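PDB 1O7X: citrate synthase from Sulfolobus solfataricus, which belongs to the citrate synthase family of largely helical enzymes and, in this structure, assembles as a dimer of two identical chains. Local coordinates for residues A[81-86]-A[128-133]; A[90-95]-A[330-335]; A[155-158]-A[164-167]; A[194-199]-A[344-349]; A[276-281]-A[321-326]. All coordinates share one frame; numbering follows the deposited sequence.

Interaction 1: A[81-86]-A[128-133]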
# COMPACT_ATOMS: atom_id res chain seq x y z
N ASP A 81 -9.23 -1.47 19.59
CA ASP A 81 -9.67 -0.13 19.95
C ASP A 81 -9.61 0.82 18.77
O ASP A 81 -10.46 1.67 18.54
CB ASP A 81 -8.83 0.47 21.07
CG ASP A 81 -8.98 -0.25 22.39
OD1 ASP A 81 -9.80 -1.20 22.50
OD2 ASP A 81 -8.23 0.18 23.31
N THR A 82 -8.57 0.70 17.98
CA THR A 82 -8.36 1.48 16.77
C THR A 82 -9.53 1.29 15.81
O THR A 82 -10.06 2.25 15.24
CB THR A 82 -7.03 0.95 16.19
OG1 THR A 82 -5.95 1.69 16.76
CG2 THR A 82 -6.97 1.01 14.69
N ILE A 83 -9.93 0.03 15.60
CA ILE A 83 -11.02 -0.32 14.69
C ILE A 83 -12.30 0.25 15.28
O ILE A 83 -13.13 0.81 14.57
CB ILE A 83 -11.15 -1.83 14.43
CG1 ILE A 83 -10.09 -2.31 13.42
CG2 ILE A 83 -12.54 -2.24 13.92
CD1 ILE A 83 -10.02 -3.83 13.39
N TYR A 84 -12.44 0.15 16.59
CA TYR A 84 -13.64 0.71 17.20
C TYR A 84 -13.57 2.23 17.28
O TYR A 84 -14.69 2.78 17.42
CB TYR A 84 -13.98 -0.01 18.50
CG TYR A 84 -14.79 -1.28 18.29
CD1 TYR A 84 -14.20 -2.43 17.78
CD2 TYR A 84 -16.15 -1.31 18.58
CE1 TYR A 84 -14.94 -3.58 17.58
CE2 TYR A 84 -16.91 -2.45 18.37
CZ TYR A 84 -16.30 -3.59 17.87
OH TYR A 84 -17.04 -4.71 17.65
N LEU A 85 -12.45 2.92 17.07
CA LEU A 85 -12.43 4.36 17.02
C LEU A 85 -12.90 4.92 15.68
O LEU A 85 -13.29 6.10 15.63
CB LEU A 85 -11.05 4.97 17.29
CG LEU A 85 -10.58 4.98 18.74
CD1 LEU A 85 -9.12 5.40 18.80
CD2 LEU A 85 -11.43 5.86 19.65
N MET A 86 -12.86 4.17 14.58
CA MET A 86 -13.33 4.67 13.29
C MET A 86 -14.85 4.63 13.16
O MET A 86 -15.59 3.92 13.88
CB MET A 86 -12.65 3.83 12.21
CG MET A 86 -11.14 3.70 12.40
SD MET A 86 -10.35 5.34 12.40
CE MET A 86 -10.70 5.79 10.73
N ALA A 128 -8.43 -13.45 10.31
CA ALA A 128 -9.77 -13.90 10.71
C ALA A 128 -10.33 -13.04 11.82
O ALA A 128 -11.52 -12.67 11.79
CB ALA A 128 -9.75 -15.36 11.11
N THR A 129 -9.55 -12.73 12.84
CA THR A 129 -9.99 -11.86 13.94
C THR A 129 -10.35 -10.46 13.43
O THR A 129 -11.42 -9.92 13.73
CB THR A 129 -8.88 -11.78 15.01
OG1 THR A 129 -8.73 -13.10 15.55
CG2 THR A 129 -9.17 -10.82 16.14
N LEU A 130 -9.48 -9.90 12.58
CA LEU A 130 -9.72 -8.59 12.00
C LEU A 130 -11.07 -8.59 11.30
O LEU A 130 -12.02 -7.88 11.68
CB LEU A 130 -8.58 -8.13 11.10
CG LEU A 130 -7.32 -7.57 11.79
CD1 LEU A 130 -6.30 -7.00 10.80
CD2 LEU A 130 -7.65 -6.49 12.81
N VAL A 131 -11.21 -9.45 10.29
CA VAL A 131 -12.44 -9.58 9.53
C VAL A 131 -13.65 -9.81 10.41
O VAL A 131 -14.71 -9.16 10.29
CB VAL A 131 -12.26 -10.73 8.53
CG1 VAL A 131 -13.45 -10.86 7.61
CG2 VAL A 131 -11.00 -10.44 7.73
N ALA A 132 -13.52 -10.71 11.39
CA ALA A 132 -14.67 -10.95 12.28
C ALA A 132 -15.06 -9.65 12.95
O ALA A 132 -16.24 -9.29 12.92
CB ALA A 132 -14.33 -12.06 13.25
N ASN A 133 -14.07 -8.93 13.51
CA ASN A 133 -14.35 -7.69 14.24
C ASN A 133 -14.65 -6.45 13.44
O ASN A 133 -15.31 -5.54 13.95
CB ASN A 133 -13.24 -7.46 15.27
CG ASN A 133 -13.44 -8.57 16.31
OD1 ASN A 133 -14.44 -8.48 17.03
ND2 ASN A 133 -12.56 -9.55 16.31

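Interaction 2: A[90-95]-A[330-335]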
# COMPACT_ATOMS: atom_id res chain seq x y z
N ALA A 90 -17.60 3.39 8.01
CA ALA A 90 -16.43 3.33 7.13
C ALA A 90 -16.54 2.10 6.22
O ALA A 90 -17.11 1.08 6.59
CB ALA A 90 -15.11 3.23 7.89
N ASP A 91 -15.93 2.15 5.05
CA ASP A 91 -15.87 0.98 4.20
C ASP A 91 -15.07 -0.06 5.00
O ASP A 91 -14.20 0.27 5.81
CB ASP A 91 -15.27 1.30 2.85
CG ASP A 91 -14.98 0.13 1.94
OD1 ASP A 91 -14.37 -0.90 2.32
OD2 ASP A 91 -15.39 0.25 0.76
N ALA A 92 -15.34 -1.33 4.71
CA ALA A 92 -14.80 -2.44 5.46
C ALA A 92 -13.34 -2.71 5.11
O ALA A 92 -12.53 -3.10 5.99
CB ALA A 92 -15.69 -3.66 5.33
N ILE A 93 -13.01 -2.44 3.85
CA ILE A 93 -11.61 -2.63 3.44
C ILE A 93 -10.73 -1.58 4.14
O ILE A 93 -9.61 -1.87 4.54
CB ILE A 93 -11.47 -2.56 1.92
CG1 ILE A 93 -12.22 -3.70 1.25
CG2 ILE A 93 -10.01 -2.48 1.48
CD1 ILE A 93 -12.17 -5.09 1.85
N GLY A 94 -11.29 -0.38 4.33
CA GLY A 94 -10.68 0.75 4.97
C GLY A 94 -10.34 0.39 6.41
O GLY A 94 -9.23 0.60 6.91
N LEU A 95 -11.34 -0.21 7.06
CA LEU A 95 -11.16 -0.62 8.46
C LEU A 95 -10.09 -1.69 8.48
O LEU A 95 -9.30 -1.67 9.40
CB LEU A 95 -12.43 -1.12 9.11
CG LEU A 95 -13.61 -0.19 9.40
CD1 LEU A 95 -14.80 -0.96 9.96
CD2 LEU A 95 -13.24 0.90 10.40
N PHE A 330 -18.71 -8.54 1.71
CA PHE A 330 -18.26 -9.28 0.56
C PHE A 330 -16.81 -9.20 0.14
O PHE A 330 -16.10 -10.21 0.26
CB PHE A 330 -19.20 -9.01 -0.63
CG PHE A 330 -20.59 -9.61 -0.47
CD1 PHE A 330 -21.03 -10.18 0.70
CD2 PHE A 330 -21.46 -9.55 -1.55
CE1 PHE A 330 -22.29 -10.70 0.82
CE2 PHE A 330 -22.74 -10.07 -1.44
CZ PHE A 330 -23.15 -10.64 -0.26
N THR A 331 -16.27 -8.08 -0.30
CA THR A 331 -14.85 -7.89 -0.55
C THR A 331 -14.02 -8.24 0.67
O THR A 331 -12.89 -8.72 0.52
CB THR A 331 -14.55 -6.43 -0.97
OG1 THR A 331 -15.54 -6.06 -1.93
CG2 THR A 331 -13.19 -6.15 -1.57
N ALA A 332 -14.50 -8.00 1.89
CA ALA A 332 -13.73 -8.35 3.08
C ALA A 332 -13.57 -9.86 3.20
O ALA A 332 -12.52 -10.34 3.60
CB ALA A 332 -14.39 -7.80 4.33
N LEU A 333 -14.64 -10.58 2.86
CA LEU A 333 -14.67 -12.04 2.88
C LEU A 333 -13.68 -12.51 1.82
O LEU A 333 -12.88 -13.43 2.10
CB LEU A 333 -16.11 -12.55 2.71
CG LEU A 333 -17.01 -12.40 3.95
CD1 LEU A 333 -18.49 -12.64 3.68
CD2 LEU A 333 -16.58 -13.28 5.12
N PHE A 334 -13.68 -11.84 0.66
CA PHE A 334 -12.68 -12.19 -0.35
C PHE A 334 -11.27 -11.95 0.18
O PHE A 334 -10.39 -12.80 0.03
CB PHE A 334 -12.96 -11.42 -1.64
CG PHE A 334 -11.83 -11.39 -2.63
CD1 PHE A 334 -11.76 -12.33 -3.66
CD2 PHE A 334 -10.85 -10.41 -2.56
CE1 PHE A 334 -10.73 -12.29 -4.58
CE2 PHE A 334 -9.82 -10.37 -3.48
CZ PHE A 334 -9.75 -11.31 -4.49
N ALA A 335 -10.99 -10.80 0.81
CA ALA A 335 -9.70 -10.44 1.36
C ALA A 335 -9.20 -11.47 2.39
O ALA A 335 -8.04 -11.83 2.44
CB ALA A 335 -9.76 -9.08 2.04

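Interaction 3: A[155-158]-A[164-167]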
# COMPACT_ATOMS: atom_id res chain seq x y z
N SER A 155 -14.07 -21.52 13.73
CA SER A 155 -13.59 -20.40 14.52
C SER A 155 -14.10 -19.04 14.09
O SER A 155 -14.60 -18.28 14.92
CB SER A 155 -12.05 -20.43 14.56
OG SER A 155 -11.67 -21.31 15.63
N PHE A 156 -14.00 -18.72 12.80
CA PHE A 156 -14.41 -17.45 12.24
C PHE A 156 -15.90 -17.20 12.36
O PHE A 156 -16.28 -16.13 12.80
CB PHE A 156 -13.95 -17.34 10.79
CG PHE A 156 -14.38 -16.11 10.04
CD1 PHE A 156 -13.76 -14.90 10.25
CD2 PHE A 156 -15.39 -16.17 9.11
CE1 PHE A 156 -14.15 -13.78 9.53
CE2 PHE A 156 -15.79 -15.07 8.39
CZ PHE A 156 -15.16 -13.86 8.60
N LEU A 157 -16.72 -18.18 12.00
CA LEU A 157 -18.18 -17.97 12.09
C LEU A 157 -18.65 -17.71 13.51
O LEU A 157 -19.51 -16.85 13.74
CB LEU A 157 -18.89 -19.16 11.45
CG LEU A 157 -18.51 -19.44 9.99
CD1 LEU A 157 -19.26 -20.66 9.48
CD2 LEU A 157 -18.84 -18.25 9.12
N LEU A 158 -18.07 -18.40 14.49
CA LEU A 158 -18.40 -18.25 15.90
C LEU A 158 -18.08 -16.84 16.39
O LEU A 158 -18.83 -16.16 17.08
CB LEU A 158 -17.64 -19.29 16.75
CG LEU A 158 -18.38 -19.98 17.90
CD1 LEU A 158 -19.55 -20.81 17.38
CD2 LEU A 158 -17.48 -20.91 18.70
N GLU A 164 -23.47 -20.90 17.27
CA GLU A 164 -22.76 -22.08 16.75
C GLU A 164 -23.25 -22.41 15.35
O GLU A 164 -24.43 -22.58 15.11
CB GLU A 164 -22.96 -23.26 17.70
CG GLU A 164 -22.19 -24.54 17.39
CD GLU A 164 -20.89 -24.63 18.16
OE1 GLU A 164 -20.73 -23.93 19.19
OE2 GLU A 164 -20.02 -25.43 17.73
N PRO A 165 -22.32 -22.46 14.40
CA PRO A 165 -22.63 -22.76 13.01
C PRO A 165 -22.96 -24.23 12.82
O PRO A 165 -22.79 -24.99 13.76
CB PRO A 165 -21.37 -22.37 12.26
CG PRO A 165 -20.27 -22.43 13.24
CD PRO A 165 -20.87 -22.24 14.61
N THR A 166 -23.40 -24.62 11.64
CA THR A 166 -23.73 -26.00 11.32
C THR A 166 -22.76 -26.57 10.31
O THR A 166 -22.20 -25.82 9.51
CB THR A 166 -25.11 -26.21 10.65
OG1 THR A 166 -24.98 -25.87 9.26
CG2 THR A 166 -26.22 -25.38 11.28
N THR A 167 -22.68 -27.88 10.19
CA THR A 167 -21.84 -28.52 9.19
C THR A 167 -21.91 -27.84 7.83
O THR A 167 -20.87 -27.46 7.27
CB THR A 167 -22.26 -30.00 9.04
OG1 THR A 167 -22.14 -30.56 10.35
CG2 THR A 167 -21.37 -30.73 8.06

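Interaction 4: A[194-199]-A[344-349]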
# COMPACT_ATOMS: atom_id res chain seq x y z
N VAL A 194 5.32 -5.02 -4.63
CA VAL A 194 6.07 -3.77 -4.58
C VAL A 194 6.48 -3.49 -3.14
O VAL A 194 7.66 -3.22 -2.94
CB VAL A 194 5.28 -2.59 -5.17
CG1 VAL A 194 6.00 -1.25 -4.99
CG2 VAL A 194 4.92 -2.84 -6.63
N ALA A 195 5.60 -3.60 -2.16
CA ALA A 195 6.01 -3.32 -0.78
C ALA A 195 7.09 -4.29 -0.31
O ALA A 195 8.17 -3.90 0.13
CB ALA A 195 4.86 -3.34 0.20
N ALA A 196 6.84 -5.57 -0.43
CA ALA A 196 7.79 -6.62 -0.06
C ALA A 196 9.08 -6.47 -0.83
O ALA A 196 10.15 -6.74 -0.27
CB ALA A 196 7.13 -7.98 -0.27
N SER A 197 9.13 -5.98 -2.07
CA SER A 197 10.41 -5.81 -2.74
C SER A 197 11.36 -4.91 -1.97
O SER A 197 12.56 -5.03 -2.19
CB SER A 197 10.24 -5.23 -4.14
OG SER A 197 10.12 -3.81 -4.04
N THR A 198 10.94 -3.99 -1.10
CA THR A 198 11.85 -3.14 -0.35
C THR A 198 12.20 -3.77 0.99
O THR A 198 12.84 -3.15 1.83
CB THR A 198 11.26 -1.75 -0.06
OG1 THR A 198 10.25 -1.90 0.94
CG2 THR A 198 10.64 -1.15 -1.31
N LEU A 199 11.62 -4.92 1.26
CA LEU A 199 11.72 -5.73 2.43
C LEU A 199 10.91 -5.17 3.60
O LEU A 199 11.25 -5.37 4.77
CB LEU A 199 13.12 -6.10 2.85
CG LEU A 199 14.00 -6.91 1.90
CD1 LEU A 199 15.26 -7.37 2.65
CD2 LEU A 199 13.30 -8.13 1.33
N ALA A 344 1.76 -16.13 0.30
CA ALA A 344 2.55 -17.05 -0.50
C ALA A 344 3.29 -16.36 -1.65
O ALA A 344 4.40 -16.76 -2.03
CB ALA A 344 1.68 -18.14 -1.09
N HIS A 345 2.69 -15.34 -2.22
CA HIS A 345 3.29 -14.61 -3.34
C HIS A 345 4.47 -13.75 -2.93
O HIS A 345 5.53 -13.82 -3.58
CB HIS A 345 2.24 -13.77 -4.06
CG HIS A 345 1.65 -14.49 -5.23
ND1 HIS A 345 2.41 -14.80 -6.34
CD2 HIS A 345 0.40 -14.95 -5.45
CE1 HIS A 345 1.62 -15.41 -7.22
NE2 HIS A 345 0.41 -15.51 -6.71
N ILE A 346 4.31 -13.00 -1.83
CA ILE A 346 5.44 -12.18 -1.37
C ILE A 346 6.52 -13.11 -0.83
O ILE A 346 7.70 -12.86 -1.09
CB ILE A 346 5.06 -11.09 -0.35
CG1 ILE A 346 4.58 -11.70 0.95
CG2 ILE A 346 4.00 -10.18 -0.97
CD1 ILE A 346 4.02 -10.73 1.95
N ILE A 347 6.13 -14.21 -0.16
CA ILE A 347 7.15 -15.11 0.33
C ILE A 347 7.91 -15.73 -0.84
O ILE A 347 9.14 -15.75 -0.86
CB ILE A 347 6.64 -16.18 1.31
CG1 ILE A 347 5.91 -15.53 2.47
CG2 ILE A 347 7.85 -17.00 1.82
CD1 ILE A 347 5.45 -16.37 3.62
N GLU A 348 7.18 -16.19 -1.86
CA GLU A 348 7.84 -16.79 -3.02
C GLU A 348 8.81 -15.78 -3.63
O GLU A 348 9.90 -16.13 -4.05
CB GLU A 348 6.82 -17.27 -4.05
CG GLU A 348 7.43 -17.68 -5.38
CD GLU A 348 6.41 -18.38 -6.27
OE1 GLU A 348 5.44 -17.71 -6.66
OE2 GLU A 348 6.58 -19.58 -6.58
N TYR A 349 8.34 -14.54 -3.73
CA TYR A 349 9.11 -13.42 -4.26
C TYR A 349 10.36 -13.11 -3.46
O TYR A 349 11.45 -13.13 -4.02
CB TYR A 349 8.20 -12.19 -4.37
CG TYR A 349 8.85 -11.08 -5.16
CD1 TYR A 349 8.88 -11.14 -6.54
CD2 TYR A 349 9.45 -9.99 -4.52
CE1 TYR A 349 9.48 -10.15 -7.28
CE2 TYR A 349 10.04 -8.99 -5.27
CZ TYR A 349 10.04 -9.06 -6.65
OH TYR A 349 10.65 -8.09 -7.40

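Interaction 5: A[276-281]-A[321-326]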
# COMPACT_ATOMS: atom_id res chain seq x y z
N LEU A 276 -26.71 -23.97 -3.26
CA LEU A 276 -27.83 -24.91 -3.23
C LEU A 276 -27.86 -25.52 -1.83
O LEU A 276 -28.92 -25.63 -1.22
CB LEU A 276 -27.75 -26.05 -4.23
CG LEU A 276 -28.13 -25.81 -5.69
CD1 LEU A 276 -27.56 -26.92 -6.57
CD2 LEU A 276 -29.62 -25.71 -5.91
N THR A 277 -26.68 -25.86 -1.34
CA THR A 277 -26.50 -26.45 -0.03
C THR A 277 -27.06 -25.68 1.14
O THR A 277 -27.35 -26.37 2.14
CB THR A 277 -25.00 -26.78 0.13
OG1 THR A 277 -24.86 -28.21 0.25
CG2 THR A 277 -24.29 -26.14 1.31
N LEU A 278 -27.21 -24.36 1.11
CA LEU A 278 -27.72 -23.66 2.28
C LEU A 278 -28.97 -22.82 2.11
O LEU A 278 -29.46 -22.26 3.11
CB LEU A 278 -26.62 -22.79 2.90
CG LEU A 278 -25.21 -23.33 3.08
CD1 LEU A 278 -24.30 -22.78 2.00
CD2 LEU A 278 -24.63 -23.02 4.45
N ILE A 279 -29.55 -22.70 0.92
CA ILE A 279 -30.74 -21.88 0.73
C ILE A 279 -32.03 -22.41 1.34
O ILE A 279 -32.94 -21.62 1.63
CB ILE A 279 -30.99 -21.52 -0.75
CG1 ILE A 279 -31.01 -22.76 -1.63
CG2 ILE A 279 -29.93 -20.51 -1.19
CD1 ILE A 279 -31.78 -22.58 -2.92
N GLU A 280 -32.16 -23.69 1.64
CA GLU A 280 -33.32 -24.22 2.35
C GLU A 280 -33.61 -23.32 3.56
O GLU A 280 -34.66 -22.72 3.70
CB GLU A 280 -33.07 -25.63 2.87
CG GLU A 280 -32.40 -26.54 1.86
CD GLU A 280 -30.90 -26.32 1.76
OE1 GLU A 280 -30.31 -25.84 2.75
OE2 GLU A 280 -30.35 -26.63 0.68
N ARG A 281 -32.60 -23.25 4.42
CA ARG A 281 -32.62 -22.43 5.62
C ARG A 281 -33.06 -21.00 5.34
O ARG A 281 -33.93 -20.49 6.05
CB ARG A 281 -31.22 -22.42 6.27
CG ARG A 281 -30.83 -21.15 6.99
CD ARG A 281 -29.92 -21.38 8.18
NE ARG A 281 -30.30 -20.57 9.34
CZ ARG A 281 -29.44 -20.13 10.26
NH1 ARG A 281 -28.15 -20.40 10.16
NH2 ARG A 281 -29.88 -19.41 11.28
N TYR A 321 -24.15 -14.31 1.76
CA TYR A 321 -25.45 -13.83 2.22
C TYR A 321 -26.17 -14.96 2.97
O TYR A 321 -26.64 -14.79 4.08
CB TYR A 321 -26.33 -13.34 1.08
CG TYR A 321 -27.62 -12.70 1.55
CD1 TYR A 321 -27.61 -11.44 2.14
CD2 TYR A 321 -28.85 -13.33 1.40
CE1 TYR A 321 -28.78 -10.84 2.57
CE2 TYR A 321 -30.02 -12.73 1.83
CZ TYR A 321 -29.99 -11.48 2.42
OH TYR A 321 -31.15 -10.88 2.84
N ALA A 322 -26.13 -16.17 2.41
CA ALA A 322 -26.73 -17.33 3.06
C ALA A 322 -26.04 -17.63 4.39
O ALA A 322 -26.74 -18.05 5.32
CB ALA A 322 -26.74 -18.52 2.12
N LEU A 323 -24.75 -17.41 4.57
CA LEU A 323 -24.12 -17.68 5.86
C LEU A 323 -24.53 -16.62 6.87
O LEU A 323 -24.38 -16.85 8.08
CB LEU A 323 -22.61 -17.83 5.81
CG LEU A 323 -21.93 -18.80 4.86
CD1 LEU A 323 -20.41 -18.69 4.87
CD2 LEU A 323 -22.25 -20.24 5.22
N GLY A 324 -25.07 -15.48 6.45
CA GLY A 324 -25.48 -14.43 7.37
C GLY A 324 -24.77 -13.08 7.23
O GLY A 324 -25.09 -12.15 7.97
N PHE A 325 -23.82 -12.91 6.32
CA PHE A 325 -23.09 -11.70 6.12
C PHE A 325 -23.82 -10.72 5.20
O PHE A 325 -24.34 -11.07 4.14
CB PHE A 325 -21.71 -11.97 5.48
CG PHE A 325 -20.76 -12.63 6.44
CD1 PHE A 325 -20.42 -13.96 6.30
CD2 PHE A 325 -20.23 -11.90 7.49
CE1 PHE A 325 -19.55 -14.55 7.19
CE2 PHE A 325 -19.38 -12.50 8.39
CZ PHE A 325 -19.04 -13.82 8.24
N PRO A 326 -23.80 -9.45 5.58
CA PRO A 326 -24.41 -8.41 4.78
C PRO A 326 -23.56 -8.14 3.55
O PRO A 326 -22.37 -8.49 3.47
CB PRO A 326 -24.50 -7.22 5.72
CG PRO A 326 -23.55 -7.48 6.83
CD PRO A 326 -23.24 -8.94 6.85

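Interaction 1: A[81-86]-A[128-133]
The carbonyl oxygen of T129 is gripped twice by N133, whose own backbone oxygen meets Y84. It accepts the usual helical bond from N133 N and a second one from the side chain. N133 ND2 lies 2.8 Å from T129 O and approaches from above the carbonyl plane, with an N-H...O angle of 138°. The same ND2 also bonds R144 O, so the amide is pinned by two carbonyls. Y84 CE1 lies 4.1 Å from N133 O, which comes at the ring obliquely. The Y84 hydroxyl goes past it to N141 O. Beside this, I83 and L130 bridge the helices through methyl ends, with I83 CD1 3.6 Å from L130 CD2. I83 CG1 stands beside its own backbone N (chi1 -78°), which lets CD1 extend across the gap. The axes of the two short segments come within 11.3 Å and run the same way at 28°. Long side chains span this distance, and helix 92-106 packs on L130 as well. This is a near-parallel helix pair of the mostly helical citrate synthase fold, and 81-86 also packs on the second subunit. Methyls and an oblique carbonyl oxygen make the contact, while N133 ND2 and Y84 OH bond elsewhere.

Interaction 2: A[90-95]-A[330-335]
I93 lays its CD1 methyl over the first turn of helix 330-352. CD1 sits 3.7 Å from T331 CG2 and equally close, at 3.7 Å, to A332 N. The first turns of helices 92-106 and 330-352 pack together here, in the mostly helical body of the citrate synthase fold. The side chains of I93 and T331 cross at about a right angle. I93 CG1 also takes part, 3.9 Å from T331 CG2. T331 CG2 stands opposite its backbone N, which leaves OG1 beside that N. There OG1 bonds E223 OE2 and G220 N, so T331 gives its methyl to I93 and its hydroxyl to another part of the chain. Small residues allow the backbones to come near. The CA atoms of I93 and A332 are 6.1 Å apart. A92 CB points toward 330-335 and lies 4.5 Å from A332 CB, and the I93 CD1 methyl reaches A332 CB at 4.3 Å. L213 of helix 202-213 packs against both I93 and T331 and extends the apolar patch. V134 of helix 116-138 touches A92. D91, at the N-cap position, holds the start of helix 92-106. Its OD1 accepts from I93 N at 2.6 Å, with an N-H...O angle of 150°, and the donor arrives nearly in line with the CG-OD1 bond.

Interaction 3: A[155-158]-A[164-167]
P165 presents its ring to two neighbouring leucines of helix 152-161, and each meets a different part of it. L157 comes to the CB-CG part and lies slanted against the ring. Its CD1 is 3.9 Å from P165 CB, and its own CB is 4.0 Å from P165 CG. L158 meets the other end and stands at about a right angle to the proline. Its CD1 reaches P165 CD at 3.4 Å. One methyl of L158 thus covers the ring carbon next to the proline nitrogen. The same methyl also touches the residue before, with L158 CD1 3.5 Å from E164 CA. E164 starts out pointing away from the helix. Its chain bends at chi2 (95°) and brings the carboxylate back, so that OE1 comes to 3.8 Å from L158 CD1. This is a van der Waals touch of a carboxylate oxygen on a methyl, at the exposed edge.

The 164-167 segment leads from helix 152-161 into helix 167-180, and the contact folds this connection back onto the helix it has just left. T166 is the N-cap of the second helix. Its side chain caps a backbone N in the first turn, and E169 OE1 bonds T166 N in return, an arrangement consistent with a capping box. P165 sits directly before the cap, against L157 and L158.

Further along the new helix, M173 touches L157 and I170 touches P165. On another side of helix 152-161, F156 packs on A128, V131 and A132 of helix 116-138. L158 O is bonded by R144 NH1.

Interaction 4: A[194-199]-A[344-349]
The C-terminal end of helix 187-197 comes close to helix 330-352, with the CA atoms of A196 and I346 only 6.2 Å apart. A196 makes this possible because it offers just a methyl. Its CB meets I346 CB at 3.7 Å and I346 CG2 at 3.9 Å. With I346 CG1 between its backbone N and carbonyl carbon (chi1 66°), CB and CG2 are the atoms that meet A196. Next to A196, S197 CB lies 3.9 Å from CE2 of Y349, one turn on from I346, and is oblique to the ring. The Y349 hydroxyl continues to R355 O. S197 OG turns back to its own helix. It donates to V194 O at 2.8 Å, tilted 19° from the carbonyl plane, and it also bonds I357 N. This buried hydroxyl therefore has partners both in its own helix and in the chain past helix 330-352. The next residue, T198, forms backbone hydrogen bonds with the second subunit, and V194 packs on A191 of that subunit. The contact thus lies beside the dimer interface. L199 has a positive phi (76°), and the chain here bonds twice to the final helical turn. This helix end is a Schellman motif.

Interaction 5: A[276-281]-A[321-326]
The packing across this contact is apolar and rests on L278. Its CD2 methyl lies 3.7 Å from L323 CD2, with the two leucine side chains set at a slant. Nearer the backbone, L278 CB faces A322 CB at 4.3 Å. L323 starts out away from 276-281, but its CG stands beside its own backbone N (chi1 -54°), and one methyl returns to L278. A322 CB points toward the other segment. The CA atoms of L278 and A322 are 6.5 Å apart. A172 of helix 167-180 touches both L278 and L323, so three helices share this buried spot.

Charged groups lie at the margin. R281 NH1 forms a salt bridge with E169 OE2 of helix 167-180, though the arginine is poorly ordered and its exact pose is uncertain.

Aromatic contacts flank the 321-326 side. Y321 meets Y288 edge-to-face, and F325 does the same with Y135.

Hydrogen bonds close the end of helix 316-323. G324 N donates to Y321 O at 2.9 Å, and the side chain of R163 bonds L323 O through NH2 at this exit. G324 has a positive phi (118°), a backbone shape that glycine takes up easily. Paired bonds to the preceding turn make this a Schellman motif, here closing helix 316-323 just after its A322 and L323 have packed on helix 266-279.

How the interactions relate
Interaction 1 opens first, at 81-86, and interaction 2 opens at 90-95, before 128-133 closes interaction 1. The two therefore cross, and they touch where M86 packs on L95. Interaction 3 is a short local closure nested inside the long loop of interaction 2. Interaction 4 opens at 194-199. Interaction 5 opens and closes within both remaining loops, after which 330-335 closes interaction 2 and 344-349 closes interaction 4. Interactions 2 and 4 thus cross, and both end on helix 330-352. F156 and F325 join interactions 3 and 5, while L333 touches both rings. Interactions 4 and 5 lie on opposite sides of the chain's centre, about 36 Å apart between centres. Interactions 1, 2 and 4 reach the second subunit.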